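Local coordinates for Lmo1076 protein (Listeria monocytogenes serovar 1/2a, PDB 5JQC) that is a putative secreted autolysin, probably an amidase acting in cell-wall turnover, of which this chain holds the part with three GW domains, at residues N60-I65 with V95-A100; V188-T193 with T240-Q245. One frame throughout, in Å; residues are numbered along the deposited sequence.

Interaction 1: residues N60-I65 with V95-A100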
ATOM      1  N   ASN A  60      21.584 -13.908 -11.158  1.00 76.89           N
ATOM      2  CA  ASN A  60      20.733 -13.706  -9.986  1.00 77.52           C
ATOM      3  C   ASN A  60      21.033 -12.432  -9.212  1.00 74.56           C
ATOM      4  O   ASN A  60      20.438 -12.213  -8.149  1.00 75.68           O
ATOM      5  CB  ASN A  60      20.797 -14.900  -9.038  1.00 80.29           C
ATOM      6  CG  ASN A  60      20.393 -16.165  -9.719  1.00 82.70           C
ATOM      7  OD1 ASN A  60      21.219 -16.834 -10.337  1.00 84.09           O
ATOM      8  ND2 ASN A  60      19.104 -16.493  -9.648  1.00 84.42           N
ATOM      9  N   LYS A  61      21.925 -11.581  -9.706  1.00 70.85           N
ATOM     10  CA  LYS A  61      22.165 -10.297  -9.078  1.00 72.90           C
ATOM     11  C   LYS A  61      21.182  -9.280  -9.644  1.00 75.69           C
ATOM     12  O   LYS A  61      20.803  -9.349 -10.818  1.00 76.27           O
ATOM     13  CB  LYS A  61      23.608  -9.846  -9.300  1.00 70.29           C
ATOM     14  N   ASP A  62      20.741  -8.359  -8.793  1.00 72.34           N
ATOM     15  CA  ASP A  62      19.836  -7.301  -9.218  1.00 70.82           C
ATOM     16  C   ASP A  62      20.625  -6.155  -9.839  1.00 74.81           C
ATOM     17  O   ASP A  62      21.699  -5.779  -9.356  1.00 78.92           O
ATOM     18  CB  ASP A  62      19.008  -6.796  -8.032  1.00 72.01           C
ATOM     19  CG  ASP A  62      17.828  -7.706  -7.709  1.00 74.56           C
ATOM     20  OD1 ASP A  62      17.749  -8.817  -8.285  1.00 75.37           O
ATOM     21  OD2 ASP A  62      16.982  -7.313  -6.874  1.00 75.24           O
ATOM     22  N   VAL A  63      20.086  -5.593 -10.921  1.00 67.57           N
ATOM     23  CA  VAL A  63      20.772  -4.557 -11.673  1.00 62.40           C
ATOM     24  C   VAL A  63      19.767  -3.479 -12.033  1.00 61.07           C
ATOM     25  O   VAL A  63      18.552  -3.658 -11.916  1.00 62.59           O
ATOM     26  CB  VAL A  63      21.444  -5.092 -12.956  1.00 67.66           C
ATOM     27  CG1 VAL A  63      22.617  -5.994 -12.609  1.00 68.41           C
ATOM     28  CG2 VAL A  63      20.428  -5.839 -13.809  1.00 67.11           C
ATOM     29  N   LYS A  64      20.303  -2.354 -12.477  1.00 63.16           N
ATOM     30  CA  LYS A  64      19.525  -1.233 -12.976  1.00 65.13           C
ATOM     31  C   LYS A  64      19.683  -1.183 -14.488  1.00 60.98           C
ATOM     32  O   LYS A  64      20.799  -1.320 -14.999  1.00 62.21           O
ATOM     33  CB  LYS A  64      20.002   0.079 -12.341  1.00 70.40           C
ATOM     34  CG  LYS A  64      19.877   0.154 -10.813  1.00 78.74           C
ATOM     35  CD  LYS A  64      18.602   0.882 -10.391  1.00 83.86           C
ATOM     36  CE  LYS A  64      18.575   1.164  -8.894  1.00 88.61           C
ATOM     37  NZ  LYS A  64      17.447   2.069  -8.529  1.00 88.46           N
ATOM     38  N   ILE A  65      18.583  -0.987 -15.203  1.00 57.87           N
ATOM     39  CA  ILE A  65      18.622  -0.898 -16.655  1.00 56.77           C
ATOM     40  C   ILE A  65      18.477   0.565 -17.022  1.00 60.82           C
ATOM     41  O   ILE A  65      17.478   1.204 -16.671  1.00 59.71           O
ATOM     42  CB  ILE A  65      17.528  -1.750 -17.314  1.00 56.79           C
ATOM     43  CG1 ILE A  65      17.625  -3.201 -16.844  1.00 55.75           C
ATOM     44  CG2 ILE A  65      17.650  -1.684 -18.830  1.00 55.04           C
ATOM     45  CD1 ILE A  65      18.923  -3.890 -17.225  1.00 55.25           C
ATOM     46  N   VAL A  95      15.359 -10.483 -16.305  1.00 60.88           N
ATOM     47  CA  VAL A  95      13.955 -10.469 -15.876  1.00 60.22           C
ATOM     48  C   VAL A  95      13.670  -9.127 -15.200  1.00 61.34           C
ATOM     49  O   VAL A  95      14.193  -8.847 -14.111  1.00 63.37           O
ATOM     50  CB  VAL A  95      13.630 -11.628 -14.929  1.00 60.31           C
ATOM     51  CG1 VAL A  95      12.176 -11.561 -14.503  1.00 59.42           C
ATOM     52  CG2 VAL A  95      13.906 -12.971 -15.611  1.00 61.69           C
ATOM     53  N   TYR A  96      12.841  -8.297 -15.837  1.00 58.42           N
ATOM     54  CA  TYR A  96      12.516  -6.988 -15.284  1.00 57.79           C
ATOM     55  C   TYR A  96      11.530  -7.132 -14.134  1.00 64.07           C
ATOM     56  O   TYR A  96      10.567  -7.904 -14.215  1.00 64.16           O
ATOM     57  CB  TYR A  96      11.899  -6.068 -16.342  1.00 52.60           C
ATOM     58  CG  TYR A  96      12.849  -5.504 -17.373  1.00 53.38           C
ATOM     59  CD1 TYR A  96      14.046  -6.143 -17.684  1.00 51.92           C
ATOM     60  CD2 TYR A  96      12.539  -4.324 -18.042  1.00 56.46           C
ATOM     61  CE1 TYR A  96      14.903  -5.621 -18.632  1.00 55.17           C
ATOM     62  CE2 TYR A  96      13.392  -3.787 -18.993  1.00 54.81           C
ATOM     63  CZ  TYR A  96      14.575  -4.436 -19.283  1.00 57.79           C
ATOM     64  OH  TYR A  96      15.433  -3.916 -20.229  1.00 61.26           O
ATOM     65  N   TYR A  97      11.768  -6.369 -13.062  1.00 59.62           N
ATOM     66  CA  TYR A  97      10.792  -6.285 -11.985  1.00 56.70           C
ATOM     67  C   TYR A  97       9.656  -5.343 -12.381  1.00 55.02           C
ATOM     68  O   TYR A  97       9.902  -4.263 -12.922  1.00 65.01           O
ATOM     69  CB  TYR A  97      11.438  -5.778 -10.706  1.00 57.18           C
ATOM     70  CG  TYR A  97      12.376  -6.753 -10.035  1.00 61.47           C
ATOM     71  CD1 TYR A  97      11.891  -7.846  -9.326  1.00 64.97           C
ATOM     72  CD2 TYR A  97      13.746  -6.558 -10.074  1.00 61.27           C
ATOM     73  CE1 TYR A  97      12.754  -8.726  -8.696  1.00 63.00           C
ATOM     74  CE2 TYR A  97      14.611  -7.433  -9.447  1.00 64.10           C
ATOM     75  CZ  TYR A  97      14.114  -8.509  -8.763  1.00 63.12           C
ATOM     76  OH  TYR A  97      14.995  -9.371  -8.157  1.00 66.97           O
ATOM     77  N   PRO A  98       8.414  -5.728 -12.134  1.00 51.85           N
ATOM     78  CA  PRO A  98       7.303  -4.797 -12.324  1.00 52.83           C
ATOM     79  C   PRO A  98       7.357  -3.718 -11.260  1.00 53.96           C
ATOM     80  O   PRO A  98       7.915  -3.917 -10.181  1.00 58.66           O
ATOM     81  CB  PRO A  98       6.075  -5.690 -12.136  1.00 50.02           C
ATOM     82  CG  PRO A  98       6.554  -6.681 -11.121  1.00 48.27           C
ATOM     83  CD  PRO A  98       7.966  -6.997 -11.540  1.00 51.27           C
ATOM     84  N   LYS A  99       6.758  -2.569 -11.565  1.00 54.70           N
ATOM     85  CA  LYS A  99       6.677  -1.464 -10.615  1.00 52.28           C
ATOM     86  C   LYS A  99       5.258  -1.337 -10.073  1.00 53.05           C
ATOM     87  O   LYS A  99       4.284  -1.629 -10.775  1.00 53.93           O
ATOM     88  CB  LYS A  99       7.097  -0.143 -11.267  1.00 54.43           C
ATOM     89  CG  LYS A  99       8.548  -0.093 -11.775  1.00 53.90           C
ATOM     90  CD  LYS A  99       8.801   1.195 -12.569  1.00 50.25           C
ATOM     91  CE  LYS A  99      10.261   1.346 -12.972  1.00 52.17           C
ATOM     92  NZ  LYS A  99      10.486   2.580 -13.771  1.00 58.22           N
ATOM     93  N   ALA A 100       5.148  -0.910  -8.814  1.00 53.57           N
ATOM     94  CA  ALA A 100       3.845  -0.618  -8.240  1.00 48.90           C
ATOM     95  C   ALA A 100       3.268   0.618  -8.907  1.00 51.65           C
ATOM     96  O   ALA A 100       3.993   1.566  -9.213  1.00 57.13           O
ATOM     97  CB  ALA A 100       3.961  -0.378  -6.737  1.00 48.75           C
TER

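Interaction 2: residues V188-T193 with T240-Q245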
ATOM      1  N   VAL A 188     -21.433  21.672  22.159  1.00 57.56           N
ATOM      2  CA  VAL A 188     -22.727  22.324  22.044  1.00 56.75           C
ATOM      3  C   VAL A 188     -23.441  22.213  23.386  1.00 62.69           C
ATOM      4  O   VAL A 188     -22.932  21.616  24.342  1.00 65.21           O
ATOM      5  CB  VAL A 188     -23.593  21.724  20.916  1.00 57.68           C
ATOM      6  CG1 VAL A 188     -22.903  21.864  19.556  1.00 58.09           C
ATOM      7  CG2 VAL A 188     -23.911  20.269  21.220  1.00 58.15           C
ATOM      8  N   ASN A 189     -24.644  22.783  23.452  1.00 63.93           N
ATOM      9  CA  ASN A 189     -25.483  22.656  24.647  1.00 73.25           C
ATOM     10  C   ASN A 189     -26.940  22.717  24.180  1.00 76.53           C
ATOM     11  O   ASN A 189     -27.538  23.793  24.118  1.00 78.47           O
ATOM     12  CB  ASN A 189     -25.166  23.738  25.674  1.00 76.00           C
ATOM     13  CG  ASN A 189     -25.676  23.384  27.071  1.00 81.88           C
ATOM     14  OD1 ASN A 189     -26.766  22.832  27.222  1.00 85.38           O
ATOM     15  ND2 ASN A 189     -24.886  23.698  28.097  1.00 81.82           N
ATOM     16  N   TRP A 190     -27.492  21.554  23.837  1.00 78.62           N
ATOM     17  CA  TRP A 190     -28.852  21.444  23.331  1.00 79.42           C
ATOM     18  C   TRP A 190     -29.640  20.502  24.219  1.00 86.98           C
ATOM     19  O   TRP A 190     -29.108  19.494  24.698  1.00 91.39           O
ATOM     20  CB  TRP A 190     -28.875  20.919  21.894  1.00 77.36           C
ATOM     21  CG  TRP A 190     -28.080  21.750  20.962  1.00 78.41           C
ATOM     22  CD1 TRP A 190     -27.823  23.085  21.069  1.00 78.56           C
ATOM     23  CD2 TRP A 190     -27.407  21.306  19.777  1.00 82.20           C
ATOM     24  NE1 TRP A 190     -27.035  23.506  20.022  1.00 77.14           N
ATOM     25  CE2 TRP A 190     -26.765  22.432  19.213  1.00 79.63           C
ATOM     26  CE3 TRP A 190     -27.285  20.066  19.137  1.00 81.64           C
ATOM     27  CZ2 TRP A 190     -26.012  22.356  18.034  1.00 75.47           C
ATOM     28  CZ3 TRP A 190     -26.538  19.995  17.965  1.00 79.99           C
ATOM     29  CH2 TRP A 190     -25.912  21.136  17.427  1.00 78.14           C
ATOM     30  N   ASN A 191     -30.910  20.822  24.433  1.00 85.76           N
ATOM     31  CA  ASN A 191     -31.819  19.924  25.133  1.00 87.17           C
ATOM     32  C   ASN A 191     -32.802  19.385  24.098  1.00 88.31           C
ATOM     33  O   ASN A 191     -33.508  20.162  23.441  1.00 87.59           O
ATOM     34  CB  ASN A 191     -32.513  20.641  26.290  1.00 86.32           C
ATOM     35  CG  ASN A 191     -31.518  21.245  27.270  1.00 86.80           C
ATOM     36  OD1 ASN A 191     -31.075  20.588  28.213  1.00 86.69           O
ATOM     37  ND2 ASN A 191     -31.152  22.503  27.039  1.00 89.07           N
ATOM     38  N   ARG A 192     -32.803  18.060  23.924  1.00 88.34           N
ATOM     39  CA  ARG A 192     -33.663  17.378  22.965  1.00 88.69           C
ATOM     40  C   ARG A 192     -34.353  16.214  23.658  1.00 89.83           C
ATOM     41  O   ARG A 192     -33.881  15.691  24.672  1.00 87.20           O
ATOM     42  CB  ARG A 192     -32.881  16.858  21.744  1.00 88.84           C
ATOM     43  CG  ARG A 192     -32.097  17.921  20.977  1.00 89.51           C
ATOM     44  CD  ARG A 192     -33.001  18.901  20.244  1.00 92.57           C
ATOM     45  NE  ARG A 192     -32.365  20.212  20.097  1.00 99.45           N
ATOM     46  CZ  ARG A 192     -31.600  20.578  19.067  1.00 99.71           C
ATOM     47  NH1 ARG A 192     -31.363  19.730  18.073  1.00 98.16           N
ATOM     48  NH2 ARG A 192     -31.069  21.798  19.028  1.00 95.69           N
ATOM     49  N   THR A 193     -35.495  15.822  23.107  1.00 92.98           N
ATOM     50  CA  THR A 193     -36.211  14.643  23.569  1.00 95.94           C
ATOM     51  C   THR A 193     -36.048  13.531  22.540  1.00 97.73           C
ATOM     52  O   THR A 193     -36.280  13.741  21.344  1.00 97.77           O
ATOM     53  CB  THR A 193     -37.692  14.951  23.820  1.00 97.45           C
ATOM     54  OG1 THR A 193     -37.806  15.928  24.863  1.00 97.42           O
ATOM     55  CG2 THR A 193     -38.445  13.688  24.242  1.00 95.12           C
ATOM     56  N   THR A 240     -24.007  12.008  11.221  1.00 59.08           N
ATOM     57  CA  THR A 240     -23.797  12.974  12.287  1.00 57.51           C
ATOM     58  C   THR A 240     -24.255  12.372  13.604  1.00 60.44           C
ATOM     59  O   THR A 240     -25.364  11.827  13.701  1.00 57.52           O
ATOM     60  CB  THR A 240     -24.539  14.280  12.012  1.00 59.25           C
ATOM     61  OG1 THR A 240     -24.086  14.838  10.773  1.00 60.80           O
ATOM     62  CG2 THR A 240     -24.272  15.266  13.119  1.00 58.15           C
ATOM     63  N   TRP A 241     -23.399  12.498  14.618  1.00 62.47           N
ATOM     64  CA  TRP A 241     -23.546  11.830  15.901  1.00 57.27           C
ATOM     65  C   TRP A 241     -23.613  12.879  17.005  1.00 57.31           C
ATOM     66  O   TRP A 241     -22.904  13.889  16.962  1.00 54.58           O
ATOM     67  CB  TRP A 241     -22.372  10.860  16.096  1.00 57.16           C
ATOM     68  CG  TRP A 241     -22.092  10.097  14.791  1.00 64.99           C
ATOM     69  CD1 TRP A 241     -21.257  10.480  13.761  1.00 67.22           C
ATOM     70  CD2 TRP A 241     -22.703   8.872  14.366  1.00 59.66           C
ATOM     71  NE1 TRP A 241     -21.304   9.555  12.739  1.00 59.56           N
ATOM     72  CE2 TRP A 241     -22.177   8.561  13.088  1.00 60.07           C
ATOM     73  CE3 TRP A 241     -23.631   8.002  14.947  1.00 59.88           C
ATOM     74  CZ2 TRP A 241     -22.546   7.421  12.390  1.00 59.34           C
ATOM     75  CZ3 TRP A 241     -23.993   6.862  14.252  1.00 62.15           C
ATOM     76  CH2 TRP A 241     -23.455   6.586  12.984  1.00 65.19           C
ATOM     77  N   TYR A 242     -24.495  12.657  17.969  1.00 59.41           N
ATOM     78  CA  TYR A 242     -24.634  13.538  19.121  1.00 62.01           C
ATOM     79  C   TYR A 242     -24.150  12.799  20.356  1.00 58.43           C
ATOM     80  O   TYR A 242     -24.524  11.646  20.570  1.00 58.38           O
ATOM     81  CB  TYR A 242     -26.090  13.979  19.311  1.00 63.42           C
ATOM     82  CG  TYR A 242     -26.557  14.965  18.279  1.00 63.19           C
ATOM     83  CD1 TYR A 242     -25.646  15.593  17.455  1.00 63.08           C
ATOM     84  CD2 TYR A 242     -27.904  15.279  18.135  1.00 63.23           C
ATOM     85  CE1 TYR A 242     -26.043  16.505  16.514  1.00 65.55           C
ATOM     86  CE2 TYR A 242     -28.317  16.197  17.180  1.00 65.40           C
ATOM     87  CZ  TYR A 242     -27.376  16.806  16.373  1.00 68.34           C
ATOM     88  OH  TYR A 242     -27.742  17.731  15.418  1.00 75.77           O
ATOM     89  N   GLN A 243     -23.320  13.451  21.164  1.00 58.15           N
ATOM     90  CA  GLN A 243     -22.994  12.924  22.482  1.00 55.90           C
ATOM     91  C   GLN A 243     -24.011  13.512  23.453  1.00 61.59           C
ATOM     92  O   GLN A 243     -24.205  14.730  23.476  1.00 61.98           O
ATOM     93  CB  GLN A 243     -21.559  13.266  22.888  1.00 54.90           C
ATOM     94  CG  GLN A 243     -21.045  12.393  24.045  1.00 53.37           C
ATOM     95  CD  GLN A 243     -19.675  12.820  24.556  1.00 54.74           C
ATOM     96  OE1 GLN A 243     -19.390  14.010  24.665  1.00 63.59           O
ATOM     97  NE2 GLN A 243     -18.826  11.853  24.876  1.00 55.91           N
ATOM     98  N   PHE A 244     -24.699  12.656  24.209  1.00 62.41           N
ATOM     99  CA  PHE A 244     -25.812  13.132  25.016  1.00 62.05           C
ATOM    100  C   PHE A 244     -25.668  12.689  26.469  1.00 67.48           C
ATOM    101  O   PHE A 244     -24.867  11.810  26.810  1.00 67.59           O
ATOM    102  CB  PHE A 244     -27.165  12.686  24.428  1.00 63.72           C
ATOM    103  CG  PHE A 244     -27.427  11.197  24.503  1.00 72.02           C
ATOM    104  CD1 PHE A 244     -26.993  10.350  23.493  1.00 73.15           C
ATOM    105  CD2 PHE A 244     -28.144  10.651  25.565  1.00 75.93           C
ATOM    106  CE1 PHE A 244     -27.239   8.981  23.553  1.00 74.22           C
ATOM    107  CE2 PHE A 244     -28.401   9.281  25.629  1.00 77.90           C
ATOM    108  CZ  PHE A 244     -27.947   8.447  24.621  1.00 75.88           C
ATOM    109  N   GLN A 245     -26.464  13.335  27.327  1.00 72.29           N
ATOM    110  CA  GLN A 245     -26.443  13.116  28.769  1.00 73.99           C
ATOM    111  C   GLN A 245     -27.856  12.924  29.304  1.00 73.34           C
ATOM    112  O   GLN A 245     -28.790  13.628  28.903  1.00 73.85           O
ATOM    113  CB  GLN A 245     -25.804  14.293  29.509  1.00 74.19           C
ATOM    114  CG  GLN A 245     -24.327  14.466  29.288  1.00 72.45           C
ATOM    115  CD  GLN A 245     -23.780  15.615  30.109  1.00 75.93           C
ATOM    116  OE1 GLN A 245     -24.488  16.590  30.389  1.00 76.42           O
ATOM    117  NE2 GLN A 245     -22.519  15.505  30.515  1.00 74.50           N
TER

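Interaction 1: residues N60-I65 with V95-A100
D62 and Y97 meet through a single hydrogen bond: the phenol OH of Y97 donates to D62 OD1 at 2.8 Å, reaching that oxygen on its syn side, 24° out of the carboxylate plane. OD1 lies at the edge of the ring and in its plane, while the carboxylate is turned steeply against the ring, at 69°. The second oxygen, D62 OD2, stays close as well, 3.5 Å from Y97 CE2. The D62 CG is anti to its own carbonyl carbon (chi1 -80°), which carries the carboxylate across to the tyrosine. The other half of the contact is van der Waals packing of I65 against the phenol end of Y96. The two cross at about a right angle, with I65 CG2 3.4 Å from Y96 OH and I65 CG1 4.1 Å from Y96 CE1. That hydroxyl is hydrogen-bonded to E68 OE2. I65 and Y96 thus illustrate how an SH3-like GW domain joins strands that are not sheet neighbours, and D62 is bonded to the residue following Y96. Strand 19-29 runs between 62-71 and 94-96, pairing with both; I65 also packs on F79 and Y96 on V77 of strand 74-81, while D62 and Y97 both touch V128, in a loop of the following GW domain.

Interaction 2: residues V188-T193 with T240-Q245
W190 directs the outer rim of its indole at the ring of Y242, an offset edge-to-face pair in which the six-membered ring of the tryptophan and the phenol ring have centroids 5.5 Å apart and planes at 73°. A single atom does the touching: W190 CZ3 lies 3.7 Å from Y242 CZ and 3.6 Å from Y242 OH, so the indole addresses the hydroxyl end of the phenol instead of its middle. No hydrogen bond spans the two segments, and the contact rests mainly on the two aromatic side chains. In both residues CG is anti to the carbonyl carbon (chi1 -57° in W190, -72° in Y242), which sends the two rings across to each other over the strand between them. That strand is 226-236, the second of an antiparallel four-stranded sheet in the third GW domain, a member of the SH3-like clan named for its Gly-Trp dipeptide. Its Q233 touches both aromatic side chains, and V230 lies against Y242. The indole is also held between its own strand neighbours, two residues to either side: R192 NH2 stands 3.5 Å above one face, toward the rim, and V188 CB sits 3.7 Å above the opposite face, over the centre. Backbone hydrogen bonds of V188, W190 and R192 to strand 226-236 fix the position of this trio. F259 meets the Y242 ring and is also touched by R192, while Y256 adds a further contact to the tyrosine. W241, next to Y242, is buried, its side chain touching W253, the tryptophan of a Gly-Trp dipeptide, and its ring meeting that of Y207; its NE1 is hydrogen-bonded to T236 OG1.

Overall arrangement
From the N terminus the chain first builds the first GW domain, where interaction 1 closes a stretch of 29 residues, mostly strand, and ties the start of strand 62-71 to the chain around strand 94-96. The path then runs through the middle GW domain before interaction 2 opens in the third and closes 46 residues by bringing strand 184-194 to strand 239-246. The two contacts follow in series, neither nested nor crossed. The centres of interaction 1 and interaction 2 are about 58 Å apart, on opposite sides of the chain's centre, and the nearest atoms of interaction 1 and interaction 2 are about 33 Å apart. Interaction 1 sits where the first GW domain meets the next, whereas both segments of interaction 2 belong to the third.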